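N-(5'-phosphoribosyl)anthranilate isomerase (Thermococcus kodakarensis, PDB 5LHE) catalyses the isomerisation of N-(5-phospho-beta-D-ribosyl)anthranilate to 1-(2-carboxyphenylamino)-1-deoxy-D-ribulose 5-phosphate, the third step from chorismate to tryptophan. Local coordinates at residues A[147-152]-A[172-177]; A[101-106]-A[131-136]; A[13-18]-A[46-51]; A[2-7]-A[20-25]; A[58-63]-A[79-84]. All blocks are in the same frame, centred on the assembly; numbering follows the deposited sequence.

Interaction 1. Residues A[147-152]-A[172-177]; sequences VSAIIA and IRWVKP
Val175 sits against Ser148, Ala149 and Ala152. Both of its methyls reach the CB of Ser148, at 4.0 Å, and CG1 alone goes on to Ser148 O and the CB of Ala152. With CG1 anti to the backbone N (chi1 174°), that methyl lies 3.7 Å from Ser148 O and 3.9 Å from the CB of Ala152. The small residues on the facing segment let the backbones come very close here: the CA atoms of Ala149 and Val175 are 4.2 Å apart, and the CB of Ala152 approaches Val175 O to 3.5 Å. No hydrogen bond passes between the segments, and the fit rests on methyl and backbone surfaces. These are two neighbouring outer helices of the TIM barrel, 140-151 and 168-175, touching near their C-terminal ends over strand 158-160, whose Leu159 packs against both Ser148 and Val175 on the inner side. The Ser148 hydroxyl bonds within its own helix, to Asp144 O. Toward the surface the contact becomes looser. Ala149 CB stands at the edge of the Trp174 ring, near its plane, 4.4 Å from CD1; the indole finds a second aromatic in Tyr145, which it meets edge-to-face. Lys176, where the chain leaves the helix with a positive phi of 46°, covers little of the opposite segment and sends its amino end away from it into the exposed region.

Interaction 2. Residues A[101-106]-A[131-136]; sequences KAFMVP and ILLDTG
Phe103 brings its ring up to Ile131 with CE1 3.6 Å from Ile131 CG2, the two side chains crossing at a slant, while Leu132 O lies near the ring plane at its edge. The torsion responsible is chi1 of -59°, which sets the ring beside the backbone N of Phe103 and swings it towards the neighbouring strand. On the same face, CD2 of Leu133 reaches the CB of Phe103 at 4.2 Å, and beyond the strand end Val105 CG2 touches Leu133 CB. The other face carries Ala102 against CD2 of Leu132, and Met104 alongside Asp134, both pointing the same way with Met104 SD 3.8 Å from Asp134 CB. Between the two faces the backbones pair in parallel: Leu132 N donates to Lys101 O, Phe103 N to Leu132 O at 2.8 Å and Asp134 N to Phe103 O, followed by a weak bond from Val105 N to Asp134 O. The polar ends are taken up nearby: Asp134 OD2 accepts from His80 NE2, and Lys101 NZ bonds Ser81 O as well as Ala102 O of its own strand. This is a beta-alpha-beta unit of the TIM barrel, the strand axes 29° apart. Helix 112-123, which links the two strands, covers Phe103 and Ile131 through Ile123; helix 140-151 packs on Val105 and Leu133, and strand 158-160 continues the sheet beyond Leu133.

Interaction 3. Residues A[13-18]-A[46-51]; sequences DELRLV and IEMAEI
Leu15 and Arg16 of helix 12-18 meet Met48, Ala49 and Glu50 at the end of helix 39-48, joining two consecutive outer helices of the TIM barrel at its surface. The apolar part lies on the inner side. Leu15, with CG anti to the backbone N (chi1 171°), extends CD2 to 4.1 Å from the CB of Ala49. Met48 was modelled in two conformers, so its side-chain contacts are less certain. In one of them its CG lies 3.6 Å from Leu15 CD2, the two chains running past each other in opposite directions, and its CE sits over the centre of the Arg16 guanidinium. The main hydrogen bond goes to the backbone: Arg16 NH1 donates to Met48 O at 2.8 Å, and the oxygen lies almost in the guanidinium plane, although the nitrogen stands well above the plane of the carbonyl. A weak second bond runs from Arg16 NH2 to the same oxygen, so this carbonyl at the C-terminal end of the helix is held by both terminal nitrogens. Charge adds little within the segments, but Glu19, just after helix 12-18, makes a salt bridge to Arg16 NH1 and also accepts from Glu50 N. As for Glu50 itself, its OE2 is 3.9 Å from Arg16 NH2, a long ionic pair held by charge alone, with the oxygen off to one side of the flat guanidinium.

Interaction 4. Residues A[2-7]-A[20-25]; sequences EFVKIC and RYADAT
Asp23 bonds both the backbone N and the backbone O of Val4: Val4 N donates to Asp23 OD2 at 2.7 Å, and Asp23 N donates back to Val4 O, also at 2.7 Å. The carboxylate oxygen is met on its anti side. With CG beside the backbone N (chi1 -57°), the carboxylate is turned towards the edge of the first strand. Val4 O takes a second bond from Ala24 N, and Ile6 N continues the parallel pairing with Ala24 O at 3.0 Å. Thr25 OG1 reaches Ile6 O, at a distance too short to be read closely. Methyl contacts fill in around these bonds: Ala24 CB lies 3.5 Å from Phe3 CZ, and Ala22 CB lies 3.8 Å from Ile6 CG1. Further out, Lys130 makes a cation-pi contact with the Phe3 ring, helix 12-18 covers Ile6 and Thr25 through Val18, and the amino end of Lys5 goes to Asp181 and Gln78. The segments belong to the beta-alpha-beta unit of strands 3-7 and 24-28 in the TIM barrel. The carboxylate of Asp23 serves Val4 N as a side-chain acceptor, and this short bond would probably help keep it ionised.

Interaction 5. Residues A[58-63]-A[79-84]; sequences TMKTFP and VHSDMH
Ser81 has its OG between the backbone N and the carbonyl carbon (chi1 84°), the torsion that turns the hydroxyl to Met59 O, while Met83, with CG anti to its backbone N (chi1 -171°), reaches across to Lys60. Ser81 and Met83 lie in the loop after strand 76-79, Met59 and Lys60 in the one after strand 53-57; each loop leads into the next helix of the TIM barrel. The Ser81 OG to Met59 O hydrogen bond is 2.7 Å long and is the one such bond between the two segments; the donor stands above the carbonyl plane rather than on a lone pair. The same carbonyl also accepts from Trp65 NE1 of helix 62-72, so two donors hold it. Around this bond Ser81 CB lies 3.4 Å from Thr58 O, and the CG2 methyl of Thr58 lies 4.1 Å from His80 CB, with their side chains crossing. Helix 85-95 backs Met83 through Val88 and Leu91. Where helix 62-72 begins, the extended Met83 chain puts SD 4.0 Å from Phe62 N, with CG 3.2 Å from Lys60 O.

How the interactions relate
From the N terminus, interaction 4 closes the first beta-alpha-beta loop, pairing 2-7 with 20-25 around helix 12-18. Interaction 3 starts inside that loop, at 13-18, and ends beyond it at 46-51, so the two cross; they touch through Ile51 on Ala22 and Val18 on Ile6. The other three follow in series, none nested. Interaction 5 joins the loops after strands 53-57 and 76-79; interaction 2 closes the loop around helix 112-123; interaction 1 brings together helices 140-151 and 168-175. Interaction 5 meets interaction 2 where Ala102 packs on His80, and interaction 2 meets interaction 1 where Leu133 packs on Ser148 and Ile151. Interactions 2 and 4 lie on opposite sides of the chain's centre in the same closed sheet.

Interaction 1. Residues A[147-152]-A[172-177]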
# COMPACT_ATOMS: atom_id res chain seq x y z
N VAL A 147 3.26 -16.87 -4.14
CA VAL A 147 3.48 -16.00 -5.29
C VAL A 147 4.29 -14.80 -4.83
O VAL A 147 5.33 -14.48 -5.42
CB VAL A 147 2.15 -15.55 -5.93
CG1 VAL A 147 2.36 -14.32 -6.79
CG2 VAL A 147 1.57 -16.68 -6.75
N SER A 148 3.84 -14.18 -3.74
CA SER A 148 4.53 -13.03 -3.18
C SER A 148 5.94 -13.37 -2.72
O SER A 148 6.83 -12.53 -2.75
CB SER A 148 3.71 -12.47 -2.03
OG SER A 148 2.45 -12.04 -2.52
N ALA A 149 6.16 -14.60 -2.30
CA ALA A 149 7.47 -14.95 -1.78
C ALA A 149 8.48 -14.99 -2.91
O ALA A 149 9.64 -14.58 -2.74
CB ALA A 149 7.43 -16.27 -1.06
N ILE A 150 8.05 -15.49 -4.07
CA ILE A 150 8.88 -15.47 -5.28
C ILE A 150 9.21 -14.05 -5.69
O ILE A 150 10.36 -13.71 -5.95
CB ILE A 150 8.19 -16.15 -6.46
CG1 ILE A 150 7.98 -17.64 -6.17
CG2 ILE A 150 9.01 -15.96 -7.73
CD1 ILE A 150 6.92 -18.29 -6.98
N ILE A 151 8.18 -13.23 -5.73
CA ILE A 151 8.32 -11.83 -6.14
C ILE A 151 9.29 -11.08 -5.23
O ILE A 151 10.12 -10.28 -5.68
CB ILE A 151 6.97 -11.11 -6.12
CG1 ILE A 151 5.95 -11.86 -6.98
CG2 ILE A 151 7.11 -9.66 -6.58
CD1 ILE A 151 6.29 -11.86 -8.44
N ALA A 152 9.18 -11.35 -3.94
CA ALA A 152 9.90 -10.60 -2.93
C ALA A 152 11.40 -10.87 -2.99
O ALA A 152 12.19 -10.18 -2.36
CB ALA A 152 9.36 -10.93 -1.54
N ILE A 172 5.16 -12.56 7.40
CA ILE A 172 6.47 -11.97 7.22
C ILE A 172 7.55 -13.02 6.98
O ILE A 172 8.25 -12.98 5.98
CB ILE A 172 6.87 -11.08 8.41
CG1 ILE A 172 6.06 -9.78 8.37
CG2 ILE A 172 8.37 -10.78 8.41
CD1 ILE A 172 6.25 -8.91 9.58
N ARG A 173 7.70 -13.99 7.87
CA ARG A 173 8.79 -14.93 7.61
C ARG A 173 8.40 -15.98 6.56
O ARG A 173 9.23 -16.78 6.15
CB ARG A 173 9.27 -15.58 8.90
CG ARG A 173 8.93 -14.78 10.14
CD ARG A 173 9.12 -15.61 11.38
NE ARG A 173 8.49 -15.01 12.54
CZ ARG A 173 8.48 -15.58 13.73
NH1 ARG A 173 9.09 -16.75 13.89
NH2 ARG A 173 7.89 -14.99 14.75
N TRP A 174 7.16 -15.92 6.08
CA TRP A 174 6.80 -16.68 4.89
C TRP A 174 7.33 -15.91 3.68
O TRP A 174 8.23 -16.38 2.98
CB TRP A 174 5.29 -16.89 4.82
CG TRP A 174 4.81 -17.82 3.70
CD1 TRP A 174 5.35 -17.95 2.45
CD2 TRP A 174 3.68 -18.71 3.74
NE1 TRP A 174 4.63 -18.88 1.72
CE2 TRP A 174 3.60 -19.35 2.49
CE3 TRP A 174 2.74 -19.03 4.72
CZ2 TRP A 174 2.62 -20.30 2.19
CZ3 TRP A 174 1.76 -19.96 4.43
CH2 TRP A 174 1.71 -20.59 3.17
N VAL A 175 6.80 -14.71 3.45
CA VAL A 175 7.15 -13.91 2.28
C VAL A 175 8.50 -13.16 2.39
O VAL A 175 9.16 -12.93 1.37
CB VAL A 175 6.02 -12.89 1.98
CG1 VAL A 175 6.40 -11.93 0.86
CG2 VAL A 175 4.73 -13.62 1.64
N LYS A 176 8.92 -12.83 3.60
CA LYS A 176 10.09 -11.96 3.82
C LYS A 176 10.08 -10.73 2.92
O LYS A 176 11.01 -10.50 2.14
CB LYS A 176 11.39 -12.73 3.61
CG LYS A 176 11.48 -14.00 4.44
CD LYS A 176 12.89 -14.58 4.40
CE LYS A 176 13.07 -15.53 3.22
NZ LYS A 176 13.96 -16.69 3.58
N PRO A 177 9.01 -9.93 3.02
CA PRO A 177 8.96 -8.71 2.22
C PRO A 177 9.81 -7.63 2.86
O PRO A 177 10.19 -7.78 4.02
CB PRO A 177 7.48 -8.33 2.28
CG PRO A 177 7.09 -8.77 3.66
CD PRO A 177 7.82 -10.06 3.89

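Interaction 2. Residues A[101-106]-A[131-136]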
# COMPACT_ATOMS: atom_id res chain seq x y z
N LYS A 101 3.32 1.47 -6.67
CA LYS A 101 2.38 0.83 -7.56
C LYS A 101 1.89 -0.48 -6.94
O LYS A 101 2.68 -1.34 -6.60
CB LYS A 101 3.02 0.57 -8.93
CG LYS A 101 2.13 -0.15 -9.93
CD LYS A 101 0.96 0.70 -10.41
CE LYS A 101 0.18 -0.03 -11.50
NZ LYS A 101 -0.67 -1.16 -10.98
N ALA A 102 0.57 -0.58 -6.76
CA ALA A 102 -0.09 -1.77 -6.22
C ALA A 102 -0.46 -2.78 -7.30
O ALA A 102 -1.04 -2.42 -8.33
CB ALA A 102 -1.34 -1.36 -5.48
N PHE A 103 -0.16 -4.06 -7.05
CA PHE A 103 -0.43 -5.12 -7.99
C PHE A 103 -1.29 -6.16 -7.30
O PHE A 103 -0.96 -6.59 -6.18
CB PHE A 103 0.85 -5.78 -8.51
CG PHE A 103 1.79 -4.84 -9.19
CD1 PHE A 103 2.75 -4.17 -8.46
CD2 PHE A 103 1.74 -4.65 -10.57
CE1 PHE A 103 3.63 -3.31 -9.08
CE2 PHE A 103 2.62 -3.80 -11.19
CZ PHE A 103 3.57 -3.13 -10.45
N MET A 104 -2.39 -6.54 -7.93
CA MET A 104 -3.19 -7.61 -7.40
C MET A 104 -2.43 -8.90 -7.64
O MET A 104 -1.85 -9.10 -8.72
CB MET A 104 -4.57 -7.65 -8.05
CG MET A 104 -5.69 -7.95 -7.07
SD MET A 104 -5.88 -6.64 -5.83
CE MET A 104 -6.61 -5.33 -6.81
N VAL A 105 -2.40 -9.76 -6.63
CA VAL A 105 -1.77 -11.07 -6.79
C VAL A 105 -2.69 -11.94 -7.63
O VAL A 105 -3.86 -12.14 -7.30
CB VAL A 105 -1.49 -11.74 -5.43
CG1 VAL A 105 -0.94 -13.13 -5.63
CG2 VAL A 105 -0.52 -10.89 -4.62
N PRO A 106 -2.18 -12.42 -8.77
CA PRO A 106 -3.04 -13.24 -9.62
C PRO A 106 -3.13 -14.66 -9.07
O PRO A 106 -2.12 -15.20 -8.61
CB PRO A 106 -2.36 -13.17 -10.99
CG PRO A 106 -0.93 -12.90 -10.70
CD PRO A 106 -0.86 -12.15 -9.39
N ILE A 131 6.90 -1.23 -4.80
CA ILE A 131 5.94 -2.20 -5.29
C ILE A 131 5.17 -2.74 -4.10
O ILE A 131 5.77 -3.13 -3.10
CB ILE A 131 6.64 -3.35 -6.05
CG1 ILE A 131 7.23 -2.83 -7.37
CG2 ILE A 131 5.68 -4.51 -6.32
CD1 ILE A 131 8.55 -3.46 -7.73
N LEU A 132 3.85 -2.73 -4.22
CA LEU A 132 2.96 -3.28 -3.18
C LEU A 132 2.18 -4.44 -3.78
O LEU A 132 1.56 -4.31 -4.84
CB LEU A 132 2.01 -2.19 -2.63
CG LEU A 132 0.96 -2.51 -1.54
CD1 LEU A 132 0.59 -1.29 -0.70
CD2 LEU A 132 -0.30 -3.12 -2.13
N LEU A 133 2.21 -5.58 -3.08
CA LEU A 133 1.48 -6.77 -3.51
C LEU A 133 0.25 -6.92 -2.65
O LEU A 133 0.34 -7.13 -1.44
CB LEU A 133 2.36 -8.02 -3.43
CG LEU A 133 3.64 -8.03 -4.27
CD1 LEU A 133 4.22 -9.43 -4.31
CD2 LEU A 133 3.37 -7.52 -5.66
N ASP A 134 -0.92 -6.80 -3.28
CA ASP A 134 -2.18 -6.85 -2.58
C ASP A 134 -2.71 -8.29 -2.55
O ASP A 134 -3.29 -8.77 -3.53
CB ASP A 134 -3.20 -5.92 -3.23
CG ASP A 134 -4.23 -5.41 -2.26
OD1 ASP A 134 -4.27 -5.90 -1.11
OD2 ASP A 134 -5.00 -4.51 -2.64
N THR A 135 -2.47 -8.97 -1.44
CA THR A 135 -2.92 -10.35 -1.27
C THR A 135 -4.42 -10.43 -0.97
O THR A 135 -5.00 -9.49 -0.45
CB THR A 135 -2.15 -11.05 -0.15
OG1 THR A 135 -2.30 -10.29 1.05
CG2 THR A 135 -0.71 -11.10 -0.49
N GLY A 136 -5.03 -11.57 -1.28
CA GLY A 136 -6.47 -11.73 -1.14
C GLY A 136 -6.91 -12.54 0.07
O GLY A 136 -6.18 -12.68 1.05

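Interaction 3. Residues A[13-18]-A[46-51]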
# COMPACT_ATOMS: atom_id res chain seq x y z
N ASP A 13 -6.44 12.90 14.25
CA ASP A 13 -6.19 12.03 15.39
C ASP A 13 -5.58 10.74 14.88
O ASP A 13 -4.51 10.32 15.34
CB ASP A 13 -7.47 11.76 16.17
CG ASP A 13 -7.94 12.96 16.96
OD1 ASP A 13 -7.11 13.88 17.19
OD2 ASP A 13 -9.13 13.00 17.34
N GLU A 14 -6.24 10.13 13.90
CA GLU A 14 -5.72 8.91 13.31
C GLU A 14 -4.31 9.10 12.74
O GLU A 14 -3.44 8.26 12.93
CB GLU A 14 -6.66 8.41 12.21
CG GLU A 14 -7.92 7.76 12.71
CD GLU A 14 -8.68 7.09 11.59
OE1 GLU A 14 -8.65 7.61 10.46
OE2 GLU A 14 -9.32 6.04 11.83
N LEU A 15 -4.09 10.23 12.08
CA LEU A 15 -2.79 10.53 11.47
C LEU A 15 -1.67 10.68 12.50
O LEU A 15 -0.62 10.06 12.38
CB LEU A 15 -2.89 11.79 10.61
CG LEU A 15 -1.57 12.36 10.08
CD1 LEU A 15 -0.80 11.31 9.29
CD2 LEU A 15 -1.81 13.59 9.23
N ARG A 16 -1.89 11.51 13.51
CA ARG A 16 -0.86 11.70 14.53
C ARG A 16 -0.53 10.40 15.27
O ARG A 16 0.62 10.18 15.67
CB ARG A 16 -1.30 12.79 15.51
CG ARG A 16 -1.29 14.18 14.89
CD ARG A 16 0.11 14.51 14.40
NE ARG A 16 0.28 15.93 14.13
CZ ARG A 16 0.76 16.43 12.99
NH1 ARG A 16 1.12 15.61 12.01
NH2 ARG A 16 0.89 17.74 12.84
N LEU A 17 -1.54 9.55 15.44
CA LEU A 17 -1.35 8.22 16.01
C LEU A 17 -0.38 7.38 15.16
O LEU A 17 0.66 6.95 15.65
CB LEU A 17 -2.69 7.50 16.17
CG LEU A 17 -2.65 6.04 16.69
CD1 LEU A 17 -1.97 5.93 18.03
CD2 LEU A 17 -4.04 5.43 16.76
N VAL A 18 -0.71 7.18 13.89
CA VAL A 18 0.09 6.28 13.05
C VAL A 18 1.52 6.79 12.91
O VAL A 18 2.45 6.00 12.76
CB VAL A 18 -0.51 6.07 11.63
CG1 VAL A 18 -1.96 5.64 11.72
CG2 VAL A 18 -0.39 7.32 10.78
N ILE A 46 -2.62 15.68 4.37
CA ILE A 46 -1.35 15.72 3.69
C ILE A 46 -0.51 16.91 4.15
O ILE A 46 0.70 16.79 4.29
CB ILE A 46 -1.54 15.74 2.16
CG1 ILE A 46 -2.01 14.36 1.69
CG2 ILE A 46 -0.25 16.11 1.46
CD1 ILE A 46 -2.36 14.28 0.22
N GLU A 47 -1.16 18.04 4.40
CA GLU A 47 -0.40 19.22 4.82
C GLU A 47 0.23 19.06 6.20
O GLU A 47 1.32 19.57 6.44
CB GLU A 47 -1.28 20.48 4.80
CG GLU A 47 -0.49 21.75 5.17
CD GLU A 47 -1.33 23.01 5.23
OE1 GLU A 47 -2.50 22.98 4.79
OE2 GLU A 47 -0.81 24.04 5.73
N MET A 48 -0.43 18.37 7.12
CA MET A 48 0.10 18.28 8.49
C MET A 48 1.02 17.08 8.71
O MET A 48 1.78 17.06 9.68
CB MET A 48 -1.05 18.25 9.50
CG MET A 48 -2.06 17.15 9.29
SD MET A 48 -3.43 17.26 10.45
CE MET A 48 -2.65 16.67 11.95
N ALA A 49 0.98 16.10 7.82
CA ALA A 49 1.73 14.86 8.01
C ALA A 49 3.23 15.06 8.23
O ALA A 49 3.84 15.92 7.59
CB ALA A 49 1.51 13.93 6.85
N GLU A 50 3.78 14.25 9.13
CA GLU A 50 5.19 14.31 9.53
C GLU A 50 6.00 13.19 8.90
O GLU A 50 7.23 13.27 8.83
CB GLU A 50 5.31 14.24 11.06
CG GLU A 50 4.56 15.32 11.82
CD GLU A 50 5.37 16.59 11.99
OE1 GLU A 50 6.58 16.56 11.71
OE2 GLU A 50 4.79 17.61 12.42
N ILE A 51 5.31 12.14 8.45
CA ILE A 51 5.93 11.04 7.70
C ILE A 51 5.37 11.04 6.29
O ILE A 51 4.40 11.76 6.02
CB ILE A 51 5.66 9.66 8.36
CG1 ILE A 51 4.17 9.34 8.33
CG2 ILE A 51 6.19 9.63 9.77
CD1 ILE A 51 3.80 7.96 8.85

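Interaction 4. Residues A[2-7]-A[20-25]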
# COMPACT_ATOMS: atom_id res chain seq x y z
N GLU A 2 13.41 -2.28 7.61
CA GLU A 2 12.18 -2.53 6.86
C GLU A 2 11.34 -1.28 6.58
O GLU A 2 11.86 -0.17 6.50
CB GLU A 2 11.31 -3.53 7.60
CG GLU A 2 11.84 -4.93 7.61
CD GLU A 2 10.79 -5.94 8.05
OE1 GLU A 2 9.59 -5.60 7.95
OE2 GLU A 2 11.16 -7.05 8.51
N PHE A 3 10.04 -1.48 6.43
CA PHE A 3 9.11 -0.41 6.06
C PHE A 3 7.70 -0.79 6.52
O PHE A 3 7.19 -1.85 6.15
CB PHE A 3 9.17 -0.15 4.54
CG PHE A 3 8.15 0.83 4.02
CD1 PHE A 3 8.36 2.20 4.15
CD2 PHE A 3 7.01 0.39 3.36
CE1 PHE A 3 7.42 3.11 3.65
CE2 PHE A 3 6.08 1.29 2.86
CZ PHE A 3 6.29 2.65 3.01
N VAL A 4 7.10 0.04 7.36
CA VAL A 4 5.71 -0.20 7.73
C VAL A 4 4.84 0.95 7.30
O VAL A 4 5.10 2.09 7.67
CB VAL A 4 5.50 -0.36 9.24
CG1 VAL A 4 4.00 -0.59 9.51
CG2 VAL A 4 6.36 -1.49 9.81
N LYS A 5 3.81 0.63 6.54
CA LYS A 5 2.82 1.62 6.18
C LYS A 5 1.50 1.30 6.86
O LYS A 5 1.05 0.15 6.83
CB LYS A 5 2.63 1.66 4.66
CG LYS A 5 1.48 2.53 4.20
CD LYS A 5 1.59 2.85 2.70
CE LYS A 5 0.33 3.51 2.19
NZ LYS A 5 -0.61 2.47 1.73
N ILE A 6 0.90 2.30 7.50
CA ILE A 6 -0.46 2.13 8.01
C ILE A 6 -1.42 2.98 7.18
O ILE A 6 -1.42 4.20 7.26
CB ILE A 6 -0.55 2.50 9.49
CG1 ILE A 6 0.26 1.50 10.31
CG2 ILE A 6 -1.99 2.47 9.93
CD1 ILE A 6 0.14 1.70 11.81
N CYS A 7 -2.24 2.30 6.38
CA CYS A 7 -3.01 2.96 5.32
C CYS A 7 -4.40 3.41 5.75
O CYS A 7 -5.02 2.81 6.64
CB CYS A 7 -3.16 2.03 4.12
SG CYS A 7 -3.77 2.88 2.60
N ARG A 20 3.46 7.83 15.03
CA ARG A 20 4.34 7.36 16.09
C ARG A 20 4.95 5.99 15.79
O ARG A 20 5.91 5.57 16.45
CB ARG A 20 3.59 7.32 17.42
CG ARG A 20 3.19 8.70 17.91
CD ARG A 20 3.02 8.71 19.42
NE ARG A 20 1.95 7.83 19.86
CZ ARG A 20 0.66 8.17 19.90
NH1 ARG A 20 0.28 9.38 19.52
NH2 ARG A 20 -0.24 7.30 20.34
N TYR A 21 4.40 5.29 14.81
CA TYR A 21 4.78 3.89 14.59
C TYR A 21 5.25 3.58 13.19
O TYR A 21 6.23 2.86 12.99
CB TYR A 21 3.60 2.98 14.92
CG TYR A 21 3.11 3.15 16.33
CD1 TYR A 21 2.12 4.09 16.64
CD2 TYR A 21 3.63 2.38 17.36
CE1 TYR A 21 1.67 4.24 17.93
CE2 TYR A 21 3.19 2.52 18.65
CZ TYR A 21 2.21 3.45 18.93
OH TYR A 21 1.77 3.58 20.23
N ALA A 22 4.52 4.13 12.22
CA ALA A 22 4.66 3.74 10.83
C ALA A 22 5.66 4.61 10.09
O ALA A 22 5.88 5.76 10.46
CB ALA A 22 3.30 3.80 10.14
N ASP A 23 6.27 4.04 9.06
CA ASP A 23 7.23 4.73 8.22
C ASP A 23 6.53 5.54 7.14
O ASP A 23 7.11 6.47 6.57
CB ASP A 23 8.19 3.71 7.59
CG ASP A 23 8.90 2.88 8.64
OD1 ASP A 23 9.44 3.47 9.60
OD2 ASP A 23 8.89 1.64 8.54
N ALA A 24 5.30 5.15 6.85
CA ALA A 24 4.45 5.89 5.90
C ALA A 24 2.99 5.65 6.24
O ALA A 24 2.65 4.70 6.94
CB ALA A 24 4.75 5.47 4.46
N THR A 25 2.12 6.49 5.71
CA THR A 25 0.71 6.26 5.86
C THR A 25 0.04 6.62 4.53
O THR A 25 0.71 6.83 3.52
CB THR A 25 0.12 7.08 7.04
OG1 THR A 25 -1.26 6.69 7.24
CG2 THR A 25 0.24 8.59 6.80

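Interaction 5. Residues A[58-63]-A[79-84]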
# COMPACT_ATOMS: atom_id res chain seq x y z
N THR A 58 -7.64 4.22 -6.69
CA THR A 58 -7.83 3.30 -7.79
C THR A 58 -8.08 4.07 -9.09
O THR A 58 -8.53 3.48 -10.07
CB THR A 58 -8.98 2.34 -7.50
OG1 THR A 58 -10.20 3.08 -7.36
CG2 THR A 58 -8.71 1.58 -6.23
N MET A 59 -7.80 5.37 -9.09
CA MET A 59 -7.96 6.19 -10.28
C MET A 59 -7.18 5.59 -11.45
O MET A 59 -6.05 5.12 -11.28
CB MET A 59 -7.52 7.64 -10.02
CG MET A 59 -8.53 8.48 -9.23
SD MET A 59 -8.03 10.20 -8.92
CE MET A 59 -6.46 9.98 -8.10
N LYS A 60 -7.77 5.63 -12.64
CA LYS A 60 -7.23 4.87 -13.77
C LYS A 60 -6.60 5.76 -14.83
O LYS A 60 -5.71 5.32 -15.57
CB LYS A 60 -8.34 4.03 -14.40
CG LYS A 60 -9.21 3.27 -13.42
CD LYS A 60 -10.51 2.82 -14.08
CE LYS A 60 -11.25 4.00 -14.70
NZ LYS A 60 -12.55 3.60 -15.32
N THR A 61 -7.07 6.99 -14.94
CA THR A 61 -6.60 7.87 -16.00
C THR A 61 -5.73 8.98 -15.42
O THR A 61 -5.92 9.41 -14.28
CB THR A 61 -7.77 8.48 -16.81
OG1 THR A 61 -8.35 9.57 -16.09
CG2 THR A 61 -8.85 7.41 -17.10
N PHE A 62 -4.75 9.41 -16.21
CA PHE A 62 -3.82 10.45 -15.81
C PHE A 62 -4.48 11.78 -15.37
O PHE A 62 -4.05 12.38 -14.39
CB PHE A 62 -2.83 10.72 -16.96
CG PHE A 62 -2.02 11.96 -16.78
CD1 PHE A 62 -2.46 13.18 -17.29
CD2 PHE A 62 -0.81 11.92 -16.11
CE1 PHE A 62 -1.71 14.32 -17.11
CE2 PHE A 62 -0.06 13.05 -15.92
CZ PHE A 62 -0.50 14.26 -16.43
N PRO A 63 -5.49 12.27 -16.12
CA PRO A 63 -6.03 13.56 -15.67
C PRO A 63 -6.64 13.47 -14.27
O PRO A 63 -6.53 14.40 -13.48
CB PRO A 63 -7.10 13.88 -16.71
CG PRO A 63 -6.68 13.13 -17.93
CD PRO A 63 -6.07 11.86 -17.41
N VAL A 79 -0.62 4.01 -6.57
CA VAL A 79 -1.43 3.79 -7.75
C VAL A 79 -1.99 2.38 -7.68
O VAL A 79 -1.25 1.40 -7.82
CB VAL A 79 -0.63 3.99 -9.02
CG1 VAL A 79 -1.48 3.66 -10.25
CG2 VAL A 79 -0.10 5.41 -9.08
N HIS A 80 -3.29 2.28 -7.46
CA HIS A 80 -3.93 1.02 -7.13
C HIS A 80 -4.84 0.62 -8.27
O HIS A 80 -5.95 0.16 -8.05
CB HIS A 80 -4.69 1.14 -5.81
CG HIS A 80 -4.63 -0.08 -4.95
ND1 HIS A 80 -4.50 -0.02 -3.58
CD2 HIS A 80 -4.70 -1.40 -5.26
CE1 HIS A 80 -4.48 -1.24 -3.08
NE2 HIS A 80 -4.60 -2.10 -4.08
N SER A 81 -4.35 0.84 -9.48
CA SER A 81 -5.07 0.55 -10.72
C SER A 81 -4.07 0.14 -11.78
O SER A 81 -2.88 0.37 -11.63
CB SER A 81 -5.87 1.76 -11.20
OG SER A 81 -5.07 2.66 -11.95
N ASP A 82 -4.55 -0.47 -12.86
CA ASP A 82 -3.66 -0.91 -13.92
C ASP A 82 -3.31 0.24 -14.85
O ASP A 82 -3.40 0.11 -16.08
CB ASP A 82 -4.29 -2.06 -14.72
CG ASP A 82 -5.00 -3.08 -13.84
OD1 ASP A 82 -4.79 -3.07 -12.60
OD2 ASP A 82 -5.77 -3.89 -14.40
N MET A 83 -2.94 1.39 -14.28
CA MET A 83 -2.63 2.55 -15.09
C MET A 83 -1.28 2.35 -15.77
O MET A 83 -0.34 1.83 -15.17
CB MET A 83 -2.62 3.84 -14.27
CG MET A 83 -2.51 5.10 -15.12
SD MET A 83 -2.77 6.62 -14.18
CE MET A 83 -1.63 6.38 -12.83
N HIS A 84 -1.21 2.76 -17.03
CA HIS A 84 -0.06 2.52 -17.88
C HIS A 84 1.20 3.11 -17.26
O HIS A 84 1.16 4.20 -16.69
CB HIS A 84 -0.31 3.11 -19.27
CG HIS A 84 0.60 2.56 -20.33
ND1 HIS A 84 1.84 3.09 -20.60
CD2 HIS A 84 0.43 1.54 -21.21
CE1 HIS A 84 2.41 2.41 -21.59
NE2 HIS A 84 1.57 1.47 -21.98